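Local coordinates for protein carboxylesterase SOBER1 (Arabidopsis thaliana, PDB 6AVX) that hydrolyses carboxylic esters with a preference for short acyl chains, shows phospholipase A2 activity and dampens the plant hypersensitive response to the bacterial effector AvrBsT, at residues 131-135 with 156-162; 58-62 with 109-113; 65-69 with 163-169. The protein carries 1 engineered substitution. All blocks are in the same frame, centred on the assembly; numbering follows the deposited sequence.

Interaction 1: 131-135 with 156-162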
loop_
_atom_site.group_PDB
_atom_site.type_symbol
_atom_site.label_atom_id
_atom_site.label_comp_id
_atom_site.label_asym_id
_atom_site.label_seq_id
_atom_site.Cartn_x
_atom_site.Cartn_y
_atom_site.Cartn_z
ATOM N N LEU A 131 -2.356 3.545 3.193
ATOM C CA LEU A 131 -2.434 4.753 4.016
ATOM C C LEU A 131 -2.100 5.933 3.123
ATOM O O LEU A 131 -0.972 6.055 2.629
ATOM C CB LEU A 131 -1.484 4.694 5.210
ATOM C CG LEU A 131 -1.783 3.658 6.300
ATOM C CD1 LEU A 131 -1.350 2.249 5.901
ATOM C CD2 LEU A 131 -1.095 4.060 7.588
ATOM N N SER A 132 -3.077 6.782 2.882
ATOM C CA SER A 132 -2.843 8.040 2.178
ATOM C C SER A 132 -2.204 7.831 0.812
ATOM O O SER A 132 -1.331 8.585 0.388
ATOM C CB SER A 132 -2.004 8.982 3.032
ATOM O OG SER A 132 -2.569 9.097 4.336
ATOM N N GLY A 133 -2.662 6.805 0.107
ATOM C CA GLY A 133 -2.148 6.469 -1.196
ATOM C C GLY A 133 -2.987 7.017 -2.331
ATOM O O GLY A 133 -3.795 7.936 -2.176
ATOM N N TRP A 134 -2.783 6.427 -3.502
ATOM C CA TRP A 134 -3.516 6.798 -4.703
ATOM C C TRP A 134 -3.510 5.594 -5.626
ATOM O O TRP A 134 -2.799 4.626 -5.400
ATOM C CB TRP A 134 -2.910 8.026 -5.371
ATOM C CG TRP A 134 -1.514 7.842 -5.913
ATOM C CD1 TRP A 134 -1.177 7.475 -7.183
ATOM C CD2 TRP A 134 -0.278 8.082 -5.230
ATOM N NE1 TRP A 134 0.178 7.454 -7.321
ATOM C CE2 TRP A 134 0.764 7.847 -6.150
ATOM C CE3 TRP A 134 0.049 8.506 -3.942
ATOM C CZ2 TRP A 134 2.107 7.995 -5.812
ATOM C CZ3 TRP A 134 1.373 8.666 -3.608
ATOM C CH2 TRP A 134 2.395 8.426 -4.550
ATOM N N VAL A 135 -4.327 5.654 -6.674
ATOM C CA VAL A 135 -4.410 4.587 -7.665
ATOM C C VAL A 135 -3.323 4.835 -8.704
ATOM O O VAL A 135 -3.391 5.846 -9.415
ATOM C CB VAL A 135 -5.796 4.534 -8.316
ATOM C CG1 VAL A 135 -5.859 3.391 -9.320
ATOM C CG2 VAL A 135 -6.865 4.341 -7.249
ATOM N N TRP A 156 -8.457 1.159 3.135
ATOM C CA TRP A 156 -7.863 2.417 2.709
ATOM C C TRP A 156 -8.125 3.458 3.783
ATOM O O TRP A 156 -9.285 3.724 4.101
ATOM C CB TRP A 156 -8.512 2.863 1.408
ATOM C CG TRP A 156 -7.787 3.964 0.710
ATOM C CD1 TRP A 156 -7.570 5.233 1.152
ATOM C CD2 TRP A 156 -7.158 3.881 -0.569
ATOM N NE1 TRP A 156 -6.844 5.941 0.228
ATOM C CE2 TRP A 156 -6.580 5.128 -0.846
ATOM C CE3 TRP A 156 -7.030 2.853 -1.512
ATOM C CZ2 TRP A 156 -5.901 5.381 -2.030
ATOM C CZ3 TRP A 156 -6.349 3.094 -2.674
ATOM C CH2 TRP A 156 -5.792 4.353 -2.929
ATOM N N SER A 157 -7.064 4.039 4.331
ATOM C CA SER A 157 -7.127 5.063 5.365
ATOM C C SER A 157 -6.616 6.358 4.757
ATOM O O SER A 157 -5.571 6.353 4.106
ATOM C CB SER A 157 -6.218 4.668 6.528
ATOM O OG SER A 157 -6.649 3.455 7.136
ATOM N N HIS A 158 -7.334 7.465 4.938
ATOM C CA HIS A 158 -6.907 8.726 4.333
ATOM C C HIS A 158 -7.339 9.887 5.212
ATOM O O HIS A 158 -8.462 9.899 5.738
ATOM C CB HIS A 158 -7.495 8.896 2.932
ATOM C CG HIS A 158 -6.581 9.551 1.944
ATOM N ND1 HIS A 158 -6.106 8.886 0.830
ATOM C CD2 HIS A 158 -6.061 10.802 1.884
ATOM C CE1 HIS A 158 -5.331 9.700 0.136
ATOM N NE2 HIS A 158 -5.279 10.867 0.759
ATOM N N GLY A 159 -6.453 10.868 5.338
ATOM C CA GLY A 159 -6.760 12.070 6.093
ATOM C C GLY A 159 -7.513 13.060 5.230
ATOM O O GLY A 159 -7.164 13.313 4.081
ATOM N N THR A 160 -8.564 13.645 5.810
ATOM C CA THR A 160 -9.391 14.553 5.027
ATOM C C THR A 160 -8.659 15.832 4.659
ATOM O O THR A 160 -9.017 16.473 3.666
ATOM C CB THR A 160 -10.676 14.933 5.766
ATOM O OG1 THR A 160 -10.357 15.612 6.981
ATOM C CG2 THR A 160 -11.515 13.716 6.086
ATOM N N ASP A 161 -7.639 16.212 5.423
ATOM C CA ASP A 161 -6.954 17.484 5.244
ATOM C C ASP A 161 -5.634 17.341 4.508
ATOM O O ASP A 161 -4.837 18.281 4.483
ATOM C CB ASP A 161 -6.748 18.171 6.598
ATOM C CG ASP A 161 -8.044 18.688 7.200
ATOM O OD1 ASP A 161 -9.129 18.290 6.725
ATOM O OD2 ASP A 161 -7.975 19.494 8.158
ATOM N N ASP A 162 -5.400 16.194 3.882
ATOM C CA ASP A 162 -4.152 15.922 3.186
ATOM C C ASP A 162 -4.067 16.789 1.933
ATOM O O ASP A 162 -4.930 16.710 1.050
ATOM C CB ASP A 162 -4.155 14.438 2.824
ATOM C CG ASP A 162 -2.805 13.916 2.373
ATOM O OD1 ASP A 162 -1.994 14.675 1.800
ATOM O OD2 ASP A 162 -2.557 12.699 2.589
HETATM O O HOH W 1 -3.790 11.444 4.571
#

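Interaction 2: 58-62 with 109-113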
loop_
_atom_site.group_PDB
_atom_site.type_symbol
_atom_site.label_atom_id
_atom_site.label_comp_id
_atom_site.label_asym_id
_atom_site.label_seq_id
_atom_site.Cartn_x
_atom_site.Cartn_y
_atom_site.Cartn_z
ATOM N N SER A 58 12.966 5.643 -3.795
ATOM C CA SER A 58 11.674 5.845 -4.436
ATOM C C SER A 58 11.247 4.542 -5.087
ATOM O O SER A 58 11.997 3.962 -5.876
ATOM C CB SER A 58 11.800 6.922 -5.501
ATOM O OG SER A 58 10.572 7.065 -6.179
ATOM N N TRP A 59 10.033 4.083 -4.772
ATOM C CA TRP A 59 9.560 2.833 -5.353
ATOM C C TRP A 59 9.347 2.930 -6.856
ATOM O O TRP A 59 9.548 1.949 -7.571
ATOM C CB TRP A 59 8.264 2.374 -4.674
ATOM C CG TRP A 59 8.444 2.013 -3.235
ATOM C CD1 TRP A 59 7.993 2.708 -2.153
ATOM C CD2 TRP A 59 9.153 0.881 -2.721
ATOM N NE1 TRP A 59 8.385 2.077 -1.001
ATOM C CE2 TRP A 59 9.100 0.958 -1.316
ATOM C CE3 TRP A 59 9.832 -0.190 -3.302
ATOM C CZ2 TRP A 59 9.704 0.013 -0.491
ATOM C CZ3 TRP A 59 10.431 -1.115 -2.478
ATOM C CH2 TRP A 59 10.358 -1.013 -1.096
ATOM N N PHE A 60 8.850 4.064 -7.346
ATOM C CA PHE A 60 8.514 4.256 -8.753
ATOM C C PHE A 60 8.426 5.764 -8.976
ATOM O O PHE A 60 8.254 6.527 -8.035
ATOM C CB PHE A 60 7.214 3.529 -9.127
ATOM C CG PHE A 60 6.008 3.973 -8.336
ATOM C CD1 PHE A 60 5.318 5.122 -8.696
ATOM C CD2 PHE A 60 5.532 3.241 -7.254
ATOM C CE1 PHE A 60 4.199 5.541 -7.968
ATOM C CE2 PHE A 60 4.401 3.660 -6.536
ATOM C CZ PHE A 60 3.744 4.805 -6.900
ATOM N N ASP A 61 8.542 6.199 -10.222
ATOM C CA ASP A 61 8.624 7.630 -10.454
ATOM C C ASP A 61 7.278 8.281 -10.194
ATOM O O ASP A 61 6.224 7.719 -10.502
ATOM C CB ASP A 61 9.093 7.920 -11.874
ATOM C CG ASP A 61 9.570 9.346 -12.056
ATOM O OD1 ASP A 61 9.883 10.031 -11.056
ATOM O OD2 ASP A 61 9.643 9.757 -13.236
ATOM N N VAL A 62 7.336 9.491 -9.649
ATOM C CA VAL A 62 6.181 10.314 -9.301
ATOM C C VAL A 62 6.322 11.596 -10.116
ATOM O O VAL A 62 7.223 12.402 -9.843
ATOM C CB VAL A 62 6.147 10.600 -7.793
ATOM C CG1 VAL A 62 4.971 11.508 -7.444
ATOM C CG2 VAL A 62 6.094 9.291 -7.007
ATOM N N GLN A 109 3.386 6.832 -1.396
ATOM C CA GLN A 109 3.930 6.054 -2.502
ATOM C C GLN A 109 3.896 4.555 -2.198
ATOM O O GLN A 109 3.588 3.738 -3.068
ATOM C CB GLN A 109 5.369 6.496 -2.775
ATOM C CG GLN A 109 5.964 5.869 -4.016
ATOM C CD GLN A 109 7.433 6.140 -4.151
ATOM O OE1 GLN A 109 8.212 5.905 -3.232
ATOM N NE2 GLN A 109 7.823 6.645 -5.307
ATOM N N GLY A 110 4.197 4.176 -0.962
ATOM C CA GLY A 110 4.147 2.779 -0.572
ATOM C C GLY A 110 2.734 2.236 -0.483
ATOM O O GLY A 110 2.525 1.024 -0.619
ATOM N N GLY A 111 1.756 3.106 -0.229
ATOM C CA GLY A 111 0.360 2.696 -0.293
ATOM C C GLY A 111 -0.113 2.463 -1.720
ATOM O O GLY A 111 -0.826 1.494 -1.994
ATOM N N ALA A 112 0.259 3.349 -2.642
ATOM C CA ALA A 112 0.007 3.099 -4.056
ATOM C C ALA A 112 0.635 1.779 -4.486
ATOM O O ALA A 112 0.016 0.980 -5.201
ATOM C CB ALA A 112 0.556 4.264 -4.873
ATOM N N LEU A 113 1.859 1.521 -4.035
ATOM C CA LEU A 113 2.518 0.272 -4.395
ATOM C C LEU A 113 1.833 -0.920 -3.763
ATOM O O LEU A 113 1.726 -1.981 -4.394
ATOM C CB LEU A 113 3.992 0.319 -4.003
ATOM C CG LEU A 113 4.794 -0.934 -4.343
ATOM C CD1 LEU A 113 4.690 -1.309 -5.803
ATOM C CD2 LEU A 113 6.233 -0.722 -3.939
#

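Interaction 3: 65-69 with 163-169. Engineered in segment 65-69: L67 (natural residue Phe).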
loop_
_atom_site.group_PDB
_atom_site.type_symbol
_atom_site.label_atom_id
_atom_site.label_comp_id
_atom_site.label_asym_id
_atom_site.label_seq_id
_atom_site.Cartn_x
_atom_site.Cartn_y
_atom_site.Cartn_z
ATOM N N LEU A 65 3.330 16.658 -7.969
ATOM C CA LEU A 65 2.613 16.804 -6.730
ATOM C C LEU A 65 1.723 18.046 -6.854
ATOM O O LEU A 65 2.066 19.006 -7.561
ATOM C CB LEU A 65 3.588 16.919 -5.563
ATOM C CG LEU A 65 4.612 15.777 -5.456
ATOM C CD1 LEU A 65 5.759 16.160 -4.527
ATOM C CD2 LEU A 65 3.989 14.461 -5.005
ATOM N N PRO A 66 0.565 18.031 -6.185
ATOM C CA PRO A 66 0.129 16.920 -5.335
ATOM C C PRO A 66 -0.509 15.839 -6.163
ATOM O O PRO A 66 -0.842 16.062 -7.332
ATOM C CB PRO A 66 -0.929 17.568 -4.449
ATOM C CG PRO A 66 -1.538 18.638 -5.338
ATOM C CD PRO A 66 -0.381 19.163 -6.153
ATOM N N LEU A 67 -0.684 14.667 -5.586
ATOM C CA LEU A 67 -1.453 13.637 -6.257
ATOM C C LEU A 67 -2.918 14.018 -6.123
ATOM O O LEU A 67 -3.379 14.411 -5.046
ATOM C CB LEU A 67 -1.189 12.257 -5.659
ATOM C CG LEU A 67 0.076 11.506 -6.114
ATOM C CD1 LEU A 67 -0.016 11.107 -7.577
ATOM C CD2 LEU A 67 1.321 12.309 -5.860
ATOM N N LYS A 68 -3.627 13.954 -7.239
ATOM C CA LYS A 68 -5.005 14.391 -7.319
ATOM C C LYS A 68 -5.709 13.463 -8.280
ATOM O O LYS A 68 -5.098 12.586 -8.898
ATOM C CB LYS A 68 -5.113 15.827 -7.842
ATOM C CG LYS A 68 -5.152 16.843 -6.744
ATOM C CD LYS A 68 -5.292 18.275 -7.246
ATOM C CE LYS A 68 -6.653 18.542 -7.867
ATOM N NZ LYS A 68 -6.508 19.079 -9.244
ATOM N N VAL A 69 -7.022 13.636 -8.366
ATOM C CA VAL A 69 -7.743 13.024 -9.464
ATOM C C VAL A 69 -7.240 13.686 -10.736
ATOM O O VAL A 69 -7.269 14.916 -10.866
ATOM C CB VAL A 69 -9.252 13.190 -9.280
ATOM C CG1 VAL A 69 -9.997 12.522 -10.433
ATOM C CG2 VAL A 69 -9.703 12.608 -7.938
ATOM N N ARG A 163 -3.017 17.605 1.840
ATOM C CA ARG A 163 -2.761 18.463 0.688
ATOM C C ARG A 163 -1.579 17.979 -0.130
ATOM O O ARG A 163 -1.160 18.660 -1.071
ATOM C CB ARG A 163 -2.561 19.918 1.120
ATOM C CG ARG A 163 -3.795 20.498 1.814
ATOM C CD ARG A 163 -3.761 22.019 1.907
ATOM N NE ARG A 163 -3.531 22.652 0.604
ATOM C CZ ARG A 163 -2.654 23.627 0.365
ATOM N NH1 ARG A 163 -1.923 24.145 1.342
ATOM N NH2 ARG A 163 -2.525 24.111 -0.863
ATOM N N MET A 164 -1.046 16.807 0.197
ATOM C CA MET A 164 0.016 16.218 -0.595
ATOM C C MET A 164 -0.489 15.106 -1.489
ATOM O O MET A 164 -0.114 15.056 -2.664
ATOM C CB MET A 164 1.138 15.724 0.305
ATOM C CG MET A 164 1.802 16.888 0.975
ATOM S SD MET A 164 2.995 16.422 2.210
ATOM C CE MET A 164 4.177 15.514 1.210
ATOM N N VAL A 165 -1.339 14.249 -0.963
ATOM C CA VAL A 165 -2.120 13.297 -1.735
ATOM C C VAL A 165 -3.551 13.619 -1.348
ATOM O O VAL A 165 -3.999 13.296 -0.245
ATOM C CB VAL A 165 -1.761 11.845 -1.415
ATOM C CG1 VAL A 165 -2.662 10.903 -2.211
ATOM C CG2 VAL A 165 -0.297 11.581 -1.729
ATOM N N LEU A 166 -4.243 14.359 -2.215
ATOM C CA LEU A 166 -5.536 14.900 -1.845
ATOM C C LEU A 166 -6.502 13.794 -1.468
ATOM O O LEU A 166 -6.492 12.706 -2.042
ATOM C CB LEU A 166 -6.154 15.704 -2.989
ATOM C CG LEU A 166 -5.416 16.936 -3.487
ATOM C CD1 LEU A 166 -6.459 17.891 -4.019
ATOM C CD2 LEU A 166 -4.598 17.627 -2.448
ATOM N N PHE A 167 -7.356 14.096 -0.505
ATOM C CA PHE A 167 -8.374 13.145 -0.073
ATOM C C PHE A 167 -9.182 12.627 -1.261
ATOM O O PHE A 167 -9.528 11.438 -1.318
ATOM C CB PHE A 167 -9.262 13.835 0.968
ATOM C CG PHE A 167 -10.293 12.941 1.608
ATOM C CD1 PHE A 167 -9.934 11.980 2.537
ATOM C CD2 PHE A 167 -11.642 13.098 1.313
ATOM C CE1 PHE A 167 -10.880 11.183 3.145
ATOM C CE2 PHE A 167 -12.598 12.294 1.916
ATOM C CZ PHE A 167 -12.214 11.339 2.836
ATOM N N GLU A 168 -9.456 13.490 -2.243
ATOM C CA GLU A 168 -10.209 13.057 -3.421
ATOM C C GLU A 168 -9.481 11.967 -4.206
ATOM O O GLU A 168 -10.128 11.140 -4.862
ATOM C CB GLU A 168 -10.507 14.242 -4.343
ATOM C CG GLU A 168 -9.263 14.914 -4.918
ATOM C CD GLU A 168 -9.561 15.721 -6.172
ATOM O OE1 GLU A 168 -8.755 15.664 -7.129
ATOM O OE2 GLU A 168 -10.607 16.402 -6.204
ATOM N N ALA A 169 -8.149 11.954 -4.184
ATOM C CA ALA A 169 -7.416 10.876 -4.834
ATOM C C ALA A 169 -7.644 9.552 -4.130
ATOM O O ALA A 169 -7.646 8.497 -4.778
ATOM C CB ALA A 169 -5.926 11.190 -4.879
#

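Interaction 1: 131-135 with 156-162
L131 and S157 pair as neighbours on parallel strands, and S132 N donates to S157 O at 2.8 Å, nearly straight at 166°. These are the C-terminal ends of two adjacent strands in the central sheet of an alpha/beta hydrolase. Both chains leave the sheet here, and the second runs through a type I turn, G159 to D162, to the presumed acid of the charge relay. S132 CA sits over one face of the H158 ring, 3.7 Å from its centroid. H158 ND1 accepts W156 NE1 at 3.1 Å, exactly in the plane of both rings. Its NE2 bonds to V165 O, so both ring nitrogens are engaged and the rotation of the imidazole is fixed. The edge of the W156 six-membered ring meets G133 O and V135 N, and its CZ2 lies 3.3 Å from G133 O. That carbonyl oxygen is buried without a hydrogen-bond partner; H158 CE1 also meets it edge-on. D162 OD2 bonds to H194 ND1, consistent with a catalytic triad. One water bridges the two segments, donating to S132 OG and accepting from G159 N. The same water donates to D162 OD2 at 2.7 Å.

Interaction 2: 58-62 with 109-113
Q109 reaches from the first turn of helix 109-120 into the loop 58-62 and grips its backbone and a serine with one amide. The helix starts within the nucleophile elbow of the alpha/beta hydrolase fold, right after S108, the presumed nucleophile. The side chain is stretched out, CG anti to the backbone N (chi1 -173°), which carries the amide away from the helix. NE2 donates to S58 OG at 2.9 Å, within the amide plane and nearly straight at 166°. OE1 accepts W59 N at 3.0 Å, but the donor stands well above the carbonyl plane, not on a lone pair. The packing is tight around this amide stem. Q109 CG sits over one face of the F60 ring, 4.0 Å from its centroid. The F60 edge meets A112, with CZ 3.8 Å from A112 CB. L113 closes the other end: its CD2 lies over one face of the W59 indole, 3.5 Å from W59 CD2. V62 adds a single small contact, CG2 to Q109 NE2 at 3.6 Å. On the solvent side D61 turns away from the helix, is partly exposed, and bonds to T49 through OD2. With both ends of the amide bonded inside a buried contact, a flip that exchanged OE1 and NE2 would set donor against donor at W59 N, so the chemistry implies a fixed amide orientation.

Interaction 3: 65-69 with 163-169
V69 N donates to E168 OE1 at 2.9 Å, and E168 can be followed outward to that bond. Its CB sits 4.0 Å from V69 CG2. CG lies between the backbone N and the carbonyl carbon (chi1 63°), and from there the extended chain passes obliquely across V69 CG2, with CG 3.8 Å and CD 3.6 Å from that methyl. At the tip, the N-H comes in on the anti side of OE1, 24° out of the carboxylate plane. The same oxygen faces K68, whose CE is 3.6 Å away. K68 NZ stays 4.6 Å from OE1, so the opposite charges are near without touching. Further back along the loops the backbones join in a single bridge between L67 and V165. L67 N donates to M164 O, and L67 O accepts from L166 N, the residue at the N-cap of helix 167-171. In this alpha/beta hydrolase the 163-169 segment follows the presumed acid of the triad, and V165 touches both S108 and H194. L67 is an engineered residue, phenylalanine in the natural protein. Its CB rests against V165 CG1 at 4.0 Å. P66, preceded by a cis peptide bond, is partly exposed. Its CB touches M164 O at 3.2 Å and approaches R163 O and L166 CD2.

From the N terminus, the chain first passes 58-62 and then 65-69, both in the loop between strand 54-57 and helix 75-94. Interaction 2 closes when helix 109-120 arrives after the strand 102-107. Next, 131-135 leaves the end of strand 127-131, and interaction 1 closes at strand 154-159. Interaction 3 closes last, as 163-169 returns to the early loop. Interaction 1 is therefore nested inside interaction 3, interactions 2 and 3 cross, and interactions 2 and 1 follow in series. W134 joins all three, packing on F60, Q109, A112 and L67. Interactions 2 and 3 tie the early loop to the helix after the nucleophile and to the segment after the presumed acid; interaction 1 joins two neighbouring strand ends.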